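Side-chain contacts in uncharacterized protein (Pyrococcus horikoshii, PDB 1ZJJ), which is uncharacterized but binds magnesium, has a haloacid dehalogenase fold and is probably a phosphatase: residues E24-L29 and F36-N41; D154-L157 and G162-P165; A217-K220 and K225-M228; M228-T231 and S235-D238. All coordinates share one frame; numbering follows the deposited sequence.

Contact 1: E24-L29 and F36-N41; sequences ELIEFL and FAFLTN
Ile26 and Leu29, one helical turn apart, both bear on the ring of Phe36, and this is where the packing is dense. The CG2 methyl of Ile26 meets Phe36 CZ at 3.8 Å. Its other branch, bent at chi2 (-57°), carries CD1 over one face of the Phe36 ring, about 4.1 Å above the plane and offset toward the rim. Leu29 comes in obliquely at the opposite end of the ring, its CD1 lying 3.9 Å from Phe36 CD2. The same Ile26 CD1 also ends in the plane of the Phe38 ring, at its edge, 3.9 Å from Phe38 CZ, a much slighter touch. Helix 22-31 here forms the crossover between the neighbouring parallel strands 2-6 and 36-40 of a Rossmann-like HAD core; its part 24-29 runs at 139° to strand 36-40. An alanine in place of Phe36 is likely to open a gap beside Ile26 CG2 and Leu29 CD1 and take away the face that Ile26 CD1 lies over. The solvent side is looser: Phe36 is itself partly exposed, and Glu27, next to Ile26, is exposed and takes no part. Leu29 is instead buried, with Leu260 of helix 256-261 and Phe6 also packed against it.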
ATOM      1  N   GLU B  24     -27.148 -16.649 -25.367  1.00 24.54           N
ATOM      2  CA  GLU B  24     -27.844 -16.141 -26.541  1.00 23.75           C
ATOM      3  C   GLU B  24     -27.079 -15.023 -27.192  1.00 21.89           C
ATOM      4  O   GLU B  24     -26.939 -15.005 -28.404  1.00 21.56           O
ATOM      5  CB  GLU B  24     -29.260 -15.648 -26.206  1.00 24.43           C
ATOM      6  CG  GLU B  24     -30.272 -16.753 -26.113  1.00 29.54           C
ATOM      7  CD  GLU B  24     -30.429 -17.294 -24.706  1.00 32.24           C
ATOM      8  OE1 GLU B  24     -29.523 -17.137 -23.859  1.00 32.33           O
ATOM      9  OE2 GLU B  24     -31.490 -17.889 -24.441  1.00 35.34           O
ATOM     10  N   LEU B  25     -26.590 -14.097 -26.375  1.00 21.61           N
ATOM     11  CA  LEU B  25     -25.811 -12.977 -26.874  1.00 21.30           C
ATOM     12  C   LEU B  25     -24.621 -13.489 -27.674  1.00 21.43           C
ATOM     13  O   LEU B  25     -24.436 -13.109 -28.824  1.00 20.86           O
ATOM     14  CB  LEU B  25     -25.301 -12.122 -25.715  1.00 20.73           C
ATOM     15  CG  LEU B  25     -24.297 -11.024 -26.121  1.00 19.11           C
ATOM     16  CD1 LEU B  25     -24.898 -10.106 -27.189  1.00 18.75           C
ATOM     17  CD2 LEU B  25     -23.910 -10.226 -24.891  1.00 21.02           C
ATOM     18  N   ILE B  26     -23.820 -14.350 -27.056  1.00 22.30           N
ATOM     19  CA  ILE B  26     -22.646 -14.912 -27.709  1.00 24.96           C
ATOM     20  C   ILE B  26     -23.006 -15.686 -28.982  1.00 25.71           C
ATOM     21  O   ILE B  26     -22.273 -15.634 -29.972  1.00 25.21           O
ATOM     22  CB  ILE B  26     -21.861 -15.831 -26.738  1.00 25.49           C
ATOM     23  CG1 ILE B  26     -21.375 -15.019 -25.533  1.00 26.42           C
ATOM     24  CG2 ILE B  26     -20.677 -16.457 -27.453  1.00 28.49           C
ATOM     25  CD1 ILE B  26     -20.498 -13.824 -25.903  1.00 27.59           C
ATOM     26  N   GLU B  27     -24.126 -16.405 -28.969  1.00 27.01           N
ATOM     27  CA  GLU B  27     -24.535 -17.142 -30.161  1.00 28.55           C
ATOM     28  C   GLU B  27     -24.957 -16.158 -31.238  1.00 27.72           C
ATOM     29  O   GLU B  27     -24.823 -16.419 -32.435  1.00 27.97           O
ATOM     30  CB  GLU B  27     -25.696 -18.099 -29.862  1.00 33.11           C
ATOM     31  CG  GLU B  27     -25.256 -19.545 -29.785  1.00 37.58           C
ATOM     32  CD  GLU B  27     -24.167 -19.855 -30.797  1.00 39.99           C
ATOM     33  OE1 GLU B  27     -24.419 -19.729 -32.017  1.00 41.70           O
ATOM     34  OE2 GLU B  27     -23.051 -20.210 -30.364  1.00 43.67           O
ATOM     35  N   PHE B  28     -25.458 -15.011 -30.799  1.00 25.95           N
ATOM     36  CA  PHE B  28     -25.894 -13.970 -31.713  1.00 24.44           C
ATOM     37  C   PHE B  28     -24.715 -13.258 -32.385  1.00 25.42           C
ATOM     38  O   PHE B  28     -24.747 -12.988 -33.587  1.00 24.15           O
ATOM     39  CB  PHE B  28     -26.748 -12.942 -30.964  1.00 22.97           C
ATOM     40  CG  PHE B  28     -27.160 -11.774 -31.806  1.00 21.73           C
ATOM     41  CD1 PHE B  28     -28.121 -11.916 -32.803  1.00 21.03           C
ATOM     42  CD2 PHE B  28     -26.575 -10.532 -31.613  1.00 22.29           C
ATOM     43  CE1 PHE B  28     -28.488 -10.834 -33.593  1.00 20.93           C
ATOM     44  CE2 PHE B  28     -26.937  -9.440 -32.398  1.00 23.98           C
ATOM     45  CZ  PHE B  28     -27.895  -9.590 -33.391  1.00 21.17           C
ATOM     46  N   LEU B  29     -23.681 -12.943 -31.610  1.00 24.86           N
ATOM     47  CA  LEU B  29     -22.520 -12.257 -32.164  1.00 25.31           C
ATOM     48  C   LEU B  29     -21.873 -13.087 -33.274  1.00 25.93           C
ATOM     49  O   LEU B  29     -21.438 -12.550 -34.296  1.00 27.96           O
ATOM     50  CB  LEU B  29     -21.509 -11.953 -31.050  1.00 22.18           C
ATOM     51  CG  LEU B  29     -22.073 -11.078 -29.928  1.00 22.28           C
ATOM     52  CD1 LEU B  29     -20.997 -10.807 -28.890  1.00 22.70           C
ATOM     53  CD2 LEU B  29     -22.593  -9.768 -30.519  1.00 20.12           C
ATOM     54  N   PHE B  36     -15.486 -10.581 -31.016  1.00 18.97           N
ATOM     55  CA  PHE B  36     -15.547 -10.154 -29.627  1.00 20.05           C
ATOM     56  C   PHE B  36     -14.424 -10.774 -28.819  1.00 19.72           C
ATOM     57  O   PHE B  36     -13.789 -11.744 -29.246  1.00 19.23           O
ATOM     58  CB  PHE B  36     -16.907 -10.526 -29.017  1.00 19.16           C
ATOM     59  CG  PHE B  36     -17.165 -12.003 -28.968  1.00 22.51           C
ATOM     60  CD1 PHE B  36     -16.749 -12.760 -27.879  1.00 22.59           C
ATOM     61  CD2 PHE B  36     -17.785 -12.649 -30.038  1.00 22.76           C
ATOM     62  CE1 PHE B  36     -16.945 -14.145 -27.852  1.00 24.89           C
ATOM     63  CE2 PHE B  36     -17.984 -14.025 -30.017  1.00 23.07           C
ATOM     64  CZ  PHE B  36     -17.563 -14.776 -28.923  1.00 23.32           C
ATOM     65  N   ALA B  37     -14.173 -10.196 -27.653  1.00 20.00           N
ATOM     66  CA  ALA B  37     -13.138 -10.703 -26.764  1.00 19.04           C
ATOM     67  C   ALA B  37     -13.494 -10.328 -25.338  1.00 19.42           C
ATOM     68  O   ALA B  37     -14.220  -9.361 -25.104  1.00 18.86           O
ATOM     69  CB  ALA B  37     -11.787 -10.120 -27.141  1.00 17.60           C
ATOM     70  N   PHE B  38     -13.000 -11.112 -24.389  1.00 17.87           N
ATOM     71  CA  PHE B  38     -13.250 -10.851 -22.984  1.00 17.30           C
ATOM     72  C   PHE B  38     -11.966 -10.228 -22.436  1.00 18.41           C
ATOM     73  O   PHE B  38     -10.856 -10.645 -22.793  1.00 19.04           O
ATOM     74  CB  PHE B  38     -13.613 -12.156 -22.268  1.00 17.79           C
ATOM     75  CG  PHE B  38     -14.875 -12.812 -22.797  1.00 19.51           C
ATOM     76  CD1 PHE B  38     -15.763 -12.107 -23.608  1.00 21.67           C
ATOM     77  CD2 PHE B  38     -15.187 -14.125 -22.459  1.00 23.43           C
ATOM     78  CE1 PHE B  38     -16.944 -12.700 -24.075  1.00 24.04           C
ATOM     79  CE2 PHE B  38     -16.365 -14.728 -22.918  1.00 24.51           C
ATOM     80  CZ  PHE B  38     -17.245 -14.011 -23.729  1.00 22.99           C
ATOM     81  N   LEU B  39     -12.115  -9.225 -21.581  1.00 15.65           N
ATOM     82  CA  LEU B  39     -10.960  -8.516 -21.056  1.00 16.51           C
ATOM     83  C   LEU B  39     -11.036  -8.300 -19.552  1.00 17.65           C
ATOM     84  O   LEU B  39     -11.777  -7.432 -19.089  1.00 18.01           O
ATOM     85  CB  LEU B  39     -10.853  -7.159 -21.775  1.00 19.36           C
ATOM     86  CG  LEU B  39      -9.621  -6.275 -21.535  1.00 20.11           C
ATOM     87  CD1 LEU B  39      -8.426  -6.922 -22.214  1.00 19.41           C
ATOM     88  CD2 LEU B  39      -9.844  -4.871 -22.099  1.00 19.40           C
ATOM     89  N   THR B  40     -10.263  -9.081 -18.795  1.00 16.11           N
ATOM     90  CA  THR B  40     -10.253  -8.960 -17.340  1.00 16.26           C
ATOM     91  C   THR B  40      -8.929  -8.439 -16.768  1.00 17.00           C
ATOM     92  O   THR B  40      -7.849  -8.816 -17.235  1.00 15.15           O
ATOM     93  CB  THR B  40     -10.565 -10.313 -16.663  1.00 15.96           C
ATOM     94  OG1 THR B  40     -10.537 -10.150 -15.241  1.00 16.28           O
ATOM     95  CG2 THR B  40      -9.541 -11.369 -17.061  1.00 15.33           C
ATOM     96  N   ASN B  41      -9.027  -7.567 -15.762  1.00 17.03           N
ATOM     97  CA  ASN B  41      -7.880  -6.998 -15.074  1.00 17.00           C
ATOM     98  C   ASN B  41      -7.274  -8.001 -14.095  1.00 17.77           C
ATOM     99  O   ASN B  41      -6.191  -7.810 -13.559  1.00 16.15           O
ATOM    100  CB  ASN B  41      -8.345  -5.751 -14.321  1.00 13.64           C
ATOM    101  CG  ASN B  41      -8.008  -4.523 -15.126  1.00 13.94           C
ATOM    102  OD1 ASN B  41      -7.506  -4.598 -16.244  1.00 15.75           O
ATOM    103  ND2 ASN B  41      -8.305  -3.355 -14.531  1.00 12.91           N
TER

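Contact 2: D154-L157 and G162-P165; sequences DATL and GIYP
Leu157 and Tyr164 face each other as an antiparallel hydrogen-bonded pair, and each satisfies both main-chain polar groups of the other. Tyr164 N donates to Leu157 O at 2.9 Å. The return bond, Leu157 N to Tyr164 O, is 3.1 Å long, with an N-H...O angle of 157°. The two acceptors of this pair, Leu157 O and Tyr164 O, sit 3.3 Å apart without bonding. One residue along, Thr156 opposes Pro165 in a non-hydrogen-bonded pair, a place where the missing N-H of proline costs no bond between the strands. Pro165 O is taken up by Tyr132 OH of the second subunit, while Tyr164 OH accepts from Glu161 N in the connecting turn. Asp154 OD2 has two amide donors, Asn41 ND2 and Asn152 ND2. Among the apolar groups, Leu157 CD2 lies 4.0 Å from Tyr164 CB. On the face opposite these two residues, Thr156 CB and Ile163 CG2 make an unusually close approach of 3.4 Å, nearer than ordinary van der Waals contact. The arrangement is a two-stranded antiparallel beta hairpin, with the Leu157 side chain about 9 Å from the bound magnesium ion.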
ATOM      1  N   ASP B 154      -6.916  -1.829 -10.018  1.00 15.98           N
ATOM      2  CA  ASP B 154      -8.023  -2.078  -9.099  1.00 15.41           C
ATOM      3  C   ASP B 154      -7.669  -2.033  -7.617  1.00 17.26           C
ATOM      4  O   ASP B 154      -6.899  -2.849  -7.114  1.00 15.86           O
ATOM      5  CB  ASP B 154      -8.677  -3.418  -9.420  1.00 14.87           C
ATOM      6  CG  ASP B 154      -9.124  -3.515 -10.867  1.00 14.82           C
ATOM      7  OD1 ASP B 154     -10.347  -3.487 -11.125  1.00 16.26           O
ATOM      8  OD2 ASP B 154      -8.247  -3.615 -11.744  1.00 15.09           O
ATOM      9  N   ALA B 155      -8.256  -1.066  -6.922  1.00 16.07           N
ATOM     10  CA  ALA B 155      -8.030  -0.907  -5.497  1.00 15.96           C
ATOM     11  C   ALA B 155      -8.583  -2.105  -4.736  1.00 16.79           C
ATOM     12  O   ALA B 155      -8.041  -2.486  -3.701  1.00 15.18           O
ATOM     13  CB  ALA B 155      -8.714   0.362  -5.007  1.00 14.63           C
ATOM     14  N   THR B 156      -9.670  -2.683  -5.255  1.00 17.54           N
ATOM     15  CA  THR B 156     -10.348  -3.809  -4.611  1.00 17.25           C
ATOM     16  C   THR B 156     -11.035  -4.756  -5.590  1.00 17.82           C
ATOM     17  O   THR B 156     -11.157  -4.449  -6.783  1.00 17.96           O
ATOM     18  CB  THR B 156     -11.450  -3.304  -3.654  1.00 19.41           C
ATOM     19  OG1 THR B 156     -12.489  -2.685  -4.423  1.00 21.04           O
ATOM     20  CG2 THR B 156     -10.904  -2.280  -2.666  1.00 18.78           C
ATOM     21  N   LEU B 157     -11.483  -5.904  -5.076  1.00 18.30           N
ATOM     22  CA  LEU B 157     -12.232  -6.880  -5.859  1.00 19.14           C
ATOM     23  C   LEU B 157     -13.045  -7.660  -4.814  1.00 20.93           C
ATOM     24  O   LEU B 157     -12.665  -7.736  -3.642  1.00 20.93           O
ATOM     25  CB  LEU B 157     -11.311  -7.808  -6.648  1.00 20.15           C
ATOM     26  CG  LEU B 157     -10.812  -9.126  -6.054  1.00 21.91           C
ATOM     27  CD1 LEU B 157     -10.042  -9.935  -7.117  1.00 23.07           C
ATOM     28  CD2 LEU B 157      -9.932  -8.848  -4.862  1.00 23.34           C
ATOM     29  N   GLY B 162     -16.529 -10.107   1.761  1.00 28.74           N
ATOM     30  CA  GLY B 162     -16.794  -8.705   1.487  1.00 26.95           C
ATOM     31  C   GLY B 162     -15.831  -8.157   0.453  1.00 25.83           C
ATOM     32  O   GLY B 162     -15.376  -8.890  -0.427  1.00 26.04           O
ATOM     33  N   ILE B 163     -15.515  -6.870   0.552  1.00 23.82           N
ATOM     34  CA  ILE B 163     -14.593  -6.246  -0.394  1.00 23.05           C
ATOM     35  C   ILE B 163     -13.148  -6.474   0.062  1.00 21.07           C
ATOM     36  O   ILE B 163     -12.756  -6.045   1.143  1.00 20.22           O
ATOM     37  CB  ILE B 163     -14.891  -4.738  -0.527  1.00 23.90           C
ATOM     38  CG1 ILE B 163     -16.288  -4.548  -1.128  1.00 24.93           C
ATOM     39  CG2 ILE B 163     -13.840  -4.070  -1.395  1.00 24.33           C
ATOM     40  CD1 ILE B 163     -16.646  -3.108  -1.442  1.00 27.88           C
ATOM     41  N   TYR B 164     -12.370  -7.156  -0.778  1.00 19.55           N
ATOM     42  CA  TYR B 164     -10.973  -7.493  -0.489  1.00 19.20           C
ATOM     43  C   TYR B 164      -9.974  -6.576  -1.198  1.00 18.84           C
ATOM     44  O   TYR B 164     -10.293  -5.974  -2.224  1.00 17.78           O
ATOM     45  CB  TYR B 164     -10.691  -8.936  -0.920  1.00 20.69           C
ATOM     46  CG  TYR B 164     -11.315 -10.024  -0.062  1.00 21.97           C
ATOM     47  CD1 TYR B 164     -12.420  -9.763   0.748  1.00 24.67           C
ATOM     48  CD2 TYR B 164     -10.807 -11.324  -0.080  1.00 23.79           C
ATOM     49  CE1 TYR B 164     -13.003 -10.771   1.522  1.00 24.96           C
ATOM     50  CE2 TYR B 164     -11.386 -12.340   0.689  1.00 25.14           C
ATOM     51  CZ  TYR B 164     -12.481 -12.055   1.485  1.00 25.70           C
ATOM     52  OH  TYR B 164     -13.059 -13.053   2.240  1.00 27.59           O
ATOM     53  N   PRO B 165      -8.746  -6.463  -0.653  1.00 18.37           N
ATOM     54  CA  PRO B 165      -7.705  -5.620  -1.251  1.00 17.05           C
ATOM     55  C   PRO B 165      -7.362  -6.132  -2.639  1.00 16.65           C
ATOM     56  O   PRO B 165      -7.220  -7.340  -2.842  1.00 17.36           O
ATOM     57  CB  PRO B 165      -6.525  -5.786  -0.293  1.00 17.91           C
ATOM     58  CG  PRO B 165      -7.164  -6.061   1.004  1.00 17.14           C
ATOM     59  CD  PRO B 165      -8.296  -6.994   0.648  1.00 16.88           C
TER

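Contact 3: A217-K220 and K225-M228; sequences AFAK and KAIM
In the beta-alpha-beta unit made of strand 204-209, helix 212-221 and strand 225-229, Ala219 and Ala226 form the point where the helix rests on its following strand. The two strands of the unit are neighbours in the parallel sheet of the HAD core. The two methyls point at each other, Ala219 CB lying 3.7 Å from Ala226 CB and 3.8 Å from Ala226 CA. With so little side chain between them the backbones come close, the CA atoms of Ala219 and Ala226 being 5.2 Å apart. Met207 of strand 204-209 also touches Ala219, and Ile216, a turn earlier on the helix, touches Ala226, placing the pair in a buried layer between helix and sheet. Strand alternation turns Lys225 and Ile227 away from this helix, and both reach Trp206. On the edge next to strand 248-250, Ala226 N donates to Asp247 OD2. At the outer margin Lys220 is exposed yet folded, with bends at chi2 (-43°), chi3 and chi4. Its NZ is hydrogen-bonded to Lys245 O. Before turning away toward that partner, the bent chain passes the Ala226 methyl, with Lys220 CD 3.6 Å from Ala226 CB.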
ATOM      1  N   ALA B 217     -13.753   4.143 -17.944  1.00 18.31           N
ATOM      2  CA  ALA B 217     -12.640   5.077 -18.072  1.00 18.37           C
ATOM      3  C   ALA B 217     -11.778   4.654 -19.261  1.00 17.70           C
ATOM      4  O   ALA B 217     -11.288   5.481 -20.024  1.00 16.75           O
ATOM      5  CB  ALA B 217     -11.817   5.077 -16.794  1.00 19.03           C
ATOM      6  N   PHE B 218     -11.623   3.344 -19.406  1.00 16.90           N
ATOM      7  CA  PHE B 218     -10.841   2.738 -20.472  1.00 19.04           C
ATOM      8  C   PHE B 218     -11.423   3.106 -21.839  1.00 18.96           C
ATOM      9  O   PHE B 218     -10.717   3.601 -22.713  1.00 18.05           O
ATOM     10  CB  PHE B 218     -10.861   1.218 -20.276  1.00 17.83           C
ATOM     11  CG  PHE B 218     -10.006   0.447 -21.243  1.00 19.84           C
ATOM     12  CD1 PHE B 218      -8.646   0.705 -21.359  1.00 19.63           C
ATOM     13  CD2 PHE B 218     -10.556  -0.595 -21.988  1.00 19.68           C
ATOM     14  CE1 PHE B 218      -7.842  -0.067 -22.203  1.00 20.48           C
ATOM     15  CE2 PHE B 218      -9.767  -1.372 -22.829  1.00 20.16           C
ATOM     16  CZ  PHE B 218      -8.404  -1.108 -22.938  1.00 20.62           C
ATOM     17  N   ALA B 219     -12.719   2.866 -22.009  1.00 19.78           N
ATOM     18  CA  ALA B 219     -13.400   3.150 -23.271  1.00 20.05           C
ATOM     19  C   ALA B 219     -13.259   4.608 -23.692  1.00 21.17           C
ATOM     20  O   ALA B 219     -12.932   4.896 -24.844  1.00 21.52           O
ATOM     21  CB  ALA B 219     -14.859   2.788 -23.159  1.00 19.50           C
ATOM     22  N   LYS B 220     -13.505   5.515 -22.753  1.00 22.39           N
ATOM     23  CA  LYS B 220     -13.411   6.950 -23.022  1.00 24.12           C
ATOM     24  C   LYS B 220     -12.011   7.444 -23.362  1.00 24.56           C
ATOM     25  O   LYS B 220     -11.851   8.289 -24.233  1.00 25.56           O
ATOM     26  CB  LYS B 220     -13.943   7.737 -21.831  1.00 26.17           C
ATOM     27  CG  LYS B 220     -15.374   7.415 -21.500  1.00 29.52           C
ATOM     28  CD  LYS B 220     -16.219   7.320 -22.760  1.00 32.63           C
ATOM     29  CE  LYS B 220     -16.697   8.697 -23.198  1.00 35.66           C
ATOM     30  NZ  LYS B 220     -17.202   9.554 -22.095  1.00 39.40           N
ATOM     31  N   LYS B 225     -16.706   2.800 -27.717  1.00 22.27           N
ATOM     32  CA  LYS B 225     -18.055   3.114 -27.268  1.00 22.41           C
ATOM     33  C   LYS B 225     -18.136   2.597 -25.837  1.00 22.18           C
ATOM     34  O   LYS B 225     -17.864   1.421 -25.581  1.00 22.23           O
ATOM     35  CB  LYS B 225     -19.100   2.413 -28.141  1.00 25.41           C
ATOM     36  CG  LYS B 225     -20.539   2.672 -27.703  1.00 25.92           C
ATOM     37  CD  LYS B 225     -21.538   1.880 -28.536  1.00 29.29           C
ATOM     38  CE  LYS B 225     -21.635   2.410 -29.955  1.00 30.57           C
ATOM     39  NZ  LYS B 225     -22.223   3.779 -29.976  1.00 32.64           N
ATOM     40  N   ALA B 226     -18.501   3.475 -24.908  1.00 19.12           N
ATOM     41  CA  ALA B 226     -18.584   3.115 -23.493  1.00 20.52           C
ATOM     42  C   ALA B 226     -19.966   2.612 -23.078  1.00 19.22           C
ATOM     43  O   ALA B 226     -20.894   3.397 -22.844  1.00 20.37           O
ATOM     44  CB  ALA B 226     -18.171   4.320 -22.628  1.00 18.82           C
ATOM     45  N   ILE B 227     -20.096   1.295 -22.977  1.00 18.87           N
ATOM     46  CA  ILE B 227     -21.362   0.682 -22.598  1.00 18.05           C
ATOM     47  C   ILE B 227     -21.295   0.106 -21.195  1.00 18.70           C
ATOM     48  O   ILE B 227     -20.468  -0.756 -20.905  1.00 18.14           O
ATOM     49  CB  ILE B 227     -21.742  -0.462 -23.556  1.00 19.48           C
ATOM     50  CG1 ILE B 227     -21.689   0.026 -25.008  1.00 18.84           C
ATOM     51  CG2 ILE B 227     -23.133  -0.987 -23.202  1.00 18.85           C
ATOM     52  CD1 ILE B 227     -21.867  -1.082 -26.034  1.00 20.73           C
ATOM     53  N   MET B 228     -22.165   0.582 -20.318  1.00 19.77           N
ATOM     54  CA  MET B 228     -22.182   0.077 -18.959  1.00 20.47           C
ATOM     55  C   MET B 228     -23.435  -0.750 -18.716  1.00 21.21           C
ATOM     56  O   MET B 228     -24.528  -0.399 -19.173  1.00 20.57           O
ATOM     57  CB  MET B 228     -22.126   1.230 -17.951  1.00 22.32           C
ATOM     58  CG  MET B 228     -21.952   0.765 -16.512  1.00 23.83           C
ATOM     59  SD  MET B 228     -21.847   2.108 -15.302  1.00 25.46           S
ATOM     60  CE  MET B 228     -23.442   1.994 -14.517  1.00 23.49           C
TER

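Contact 4: M228-T231 and S235-D238; sequences MVLT and SLED
The peptide group joining Ser235 to Leu236 has the terminal methyl of Met228 over one face: Met228 CE stands 3.8 Å from Ser235 O and 3.9 Å from Ser235 C, lying above the group and not at its edge. The other flat group, the Asp238 carboxylate, belongs to the same turn. Its OD2 takes Ser235 N at 2.9 Å on the anti side, 34° out of the carboxylate plane. Met228 gets there by an extended start, CG anti to the backbone N (chi1 -172°), and a late bend at chi3 that turns CE up to the peptide. Further out, Leu230 and Leu236 meet obliquely, with Leu236 CD2 set between the two methyls of Leu230, 3.7 Å from CD1 and 3.8 Å from CD2; Val249 of strand 248-250 touches both residues. The weakly bonded first turn of helix 236-240 meets the end of strand 225-229, on the path to strand 248-250 in a further beta-alpha-beta unit of the HAD core. Across the contact the union is wholly van der Waals, so its hold rests on shape, whereas the Ser235 N to Asp238 OD2 bond lies within the turn and is likely to steady the surface that Met228 meets.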
ATOM      1  N   MET B 228     -22.165   0.582 -20.318  1.00 19.77           N
ATOM      2  CA  MET B 228     -22.182   0.077 -18.959  1.00 20.47           C
ATOM      3  C   MET B 228     -23.435  -0.750 -18.716  1.00 21.21           C
ATOM      4  O   MET B 228     -24.528  -0.399 -19.173  1.00 20.57           O
ATOM      5  CB  MET B 228     -22.126   1.230 -17.951  1.00 22.32           C
ATOM      6  CG  MET B 228     -21.952   0.765 -16.512  1.00 23.83           C
ATOM      7  SD  MET B 228     -21.847   2.108 -15.302  1.00 25.46           S
ATOM      8  CE  MET B 228     -23.442   1.994 -14.517  1.00 23.49           C
ATOM      9  N   VAL B 229     -23.269  -1.868 -18.019  1.00 20.30           N
ATOM     10  CA  VAL B 229     -24.405  -2.716 -17.678  1.00 19.84           C
ATOM     11  C   VAL B 229     -24.631  -2.548 -16.182  1.00 21.48           C
ATOM     12  O   VAL B 229     -23.716  -2.161 -15.450  1.00 23.48           O
ATOM     13  CB  VAL B 229     -24.147  -4.203 -18.015  1.00 19.26           C
ATOM     14  CG1 VAL B 229     -24.118  -4.390 -19.525  1.00 19.14           C
ATOM     15  CG2 VAL B 229     -22.846  -4.674 -17.377  1.00 19.31           C
ATOM     16  N   LEU B 230     -25.843  -2.829 -15.724  1.00 21.63           N
ATOM     17  CA  LEU B 230     -26.171  -2.654 -14.312  1.00 22.30           C
ATOM     18  C   LEU B 230     -26.108  -3.934 -13.469  1.00 22.48           C
ATOM     19  O   LEU B 230     -26.499  -3.934 -12.300  1.00 21.84           O
ATOM     20  CB  LEU B 230     -27.559  -2.018 -14.207  1.00 22.96           C
ATOM     21  CG  LEU B 230     -27.678  -0.732 -15.030  1.00 22.67           C
ATOM     22  CD1 LEU B 230     -29.105  -0.215 -15.002  1.00 24.20           C
ATOM     23  CD2 LEU B 230     -26.723   0.308 -14.484  1.00 24.50           C
ATOM     24  N   THR B 231     -25.607  -5.015 -14.060  1.00 21.82           N
ATOM     25  CA  THR B 231     -25.498  -6.299 -13.372  1.00 21.11           C
ATOM     26  C   THR B 231     -24.274  -6.394 -12.470  1.00 22.27           C
ATOM     27  O   THR B 231     -24.039  -7.431 -11.842  1.00 21.69           O
ATOM     28  CB  THR B 231     -25.413  -7.477 -14.374  1.00 20.78           C
ATOM     29  OG1 THR B 231     -24.386  -7.216 -15.343  1.00 20.96           O
ATOM     30  CG2 THR B 231     -26.748  -7.691 -15.076  1.00 20.33           C
ATOM     31  N   SER B 235     -23.900   1.771 -10.588  1.00 30.39           N
ATOM     32  CA  SER B 235     -25.322   2.083 -10.715  1.00 31.77           C
ATOM     33  C   SER B 235     -25.468   3.408 -11.455  1.00 31.21           C
ATOM     34  O   SER B 235     -24.500   4.148 -11.600  1.00 30.20           O
ATOM     35  CB  SER B 235     -25.963   2.200  -9.333  1.00 32.27           C
ATOM     36  OG  SER B 235     -25.339   3.229  -8.584  1.00 34.89           O
ATOM     37  N   LEU B 236     -26.677   3.718 -11.912  1.00 33.85           N
ATOM     38  CA  LEU B 236     -26.908   4.968 -12.643  1.00 35.62           C
ATOM     39  C   LEU B 236     -26.369   6.163 -11.851  1.00 36.11           C
ATOM     40  O   LEU B 236     -25.801   7.117 -12.421  1.00 36.78           O
ATOM     41  CB  LEU B 236     -28.398   5.167 -12.888  1.00 36.07           C
ATOM     42  CG  LEU B 236     -29.036   4.867 -14.255  1.00 38.40           C
ATOM     43  CD1 LEU B 236     -28.463   5.802 -15.319  1.00 38.39           C
ATOM     44  CD2 LEU B 236     -28.830   3.410 -14.651  1.00 38.97           C
ATOM     45  N   GLU B 237     -26.573   6.100 -10.533  1.00 36.92           N
ATOM     46  CA  GLU B 237     -26.109   7.142  -9.611  1.00 38.03           C
ATOM     47  C   GLU B 237     -24.619   7.379  -9.593  1.00 37.07           C
ATOM     48  O   GLU B 237     -24.171   8.518  -9.516  1.00 36.69           O
ATOM     49  CB  GLU B 237     -26.542   6.861  -8.163  1.00 39.73           C
ATOM     50  CG  GLU B 237     -27.978   6.539  -7.972  1.00 44.78           C
ATOM     51  CD  GLU B 237     -28.218   5.062  -7.900  1.00 47.75           C
ATOM     52  OE1 GLU B 237     -28.238   4.420  -8.967  1.00 46.78           O
ATOM     53  OE2 GLU B 237     -28.370   4.545  -6.770  1.00 48.96           O
ATOM     54  N   ASP B 238     -23.851   6.300  -9.632  1.00 35.16           N
ATOM     55  CA  ASP B 238     -22.407   6.417  -9.604  1.00 34.09           C
ATOM     56  C   ASP B 238     -21.911   7.216 -10.809  1.00 34.05           C
ATOM     57  O   ASP B 238     -20.930   7.956 -10.716  1.00 33.34           O
ATOM     58  CB  ASP B 238     -21.759   5.023  -9.531  1.00 34.33           C
ATOM     59  CG  ASP B 238     -22.232   4.209  -8.303  1.00 35.50           C
ATOM     60  OD1 ASP B 238     -22.370   4.793  -7.208  1.00 34.21           O
ATOM     61  OD2 ASP B 238     -22.482   2.982  -8.423  1.00 34.78           O
TER

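How the contacts relate
From the N terminus, contact 1 closes the short loop between helix 22-31 and strand 36-40. Contact 2 comes much later and closes a hairpin, 154-157 with 162-165. Contact 3 then brings helix 212-221 onto strand 225-229, and contact 4 starts on the same strand, sharing Met228, and continues to helix 236-240. The four follow one another in series, with none nested or crossed. Contacts 1, 3 and 4 all reach the six-stranded parallel sheet, and Leu39 packs on Phe218 between contacts 1 and 3. Contact 2 stands apart from this sheet, about 25 Å from contact 1 between centres, but the Asn41 and Asp154 side chains link the two.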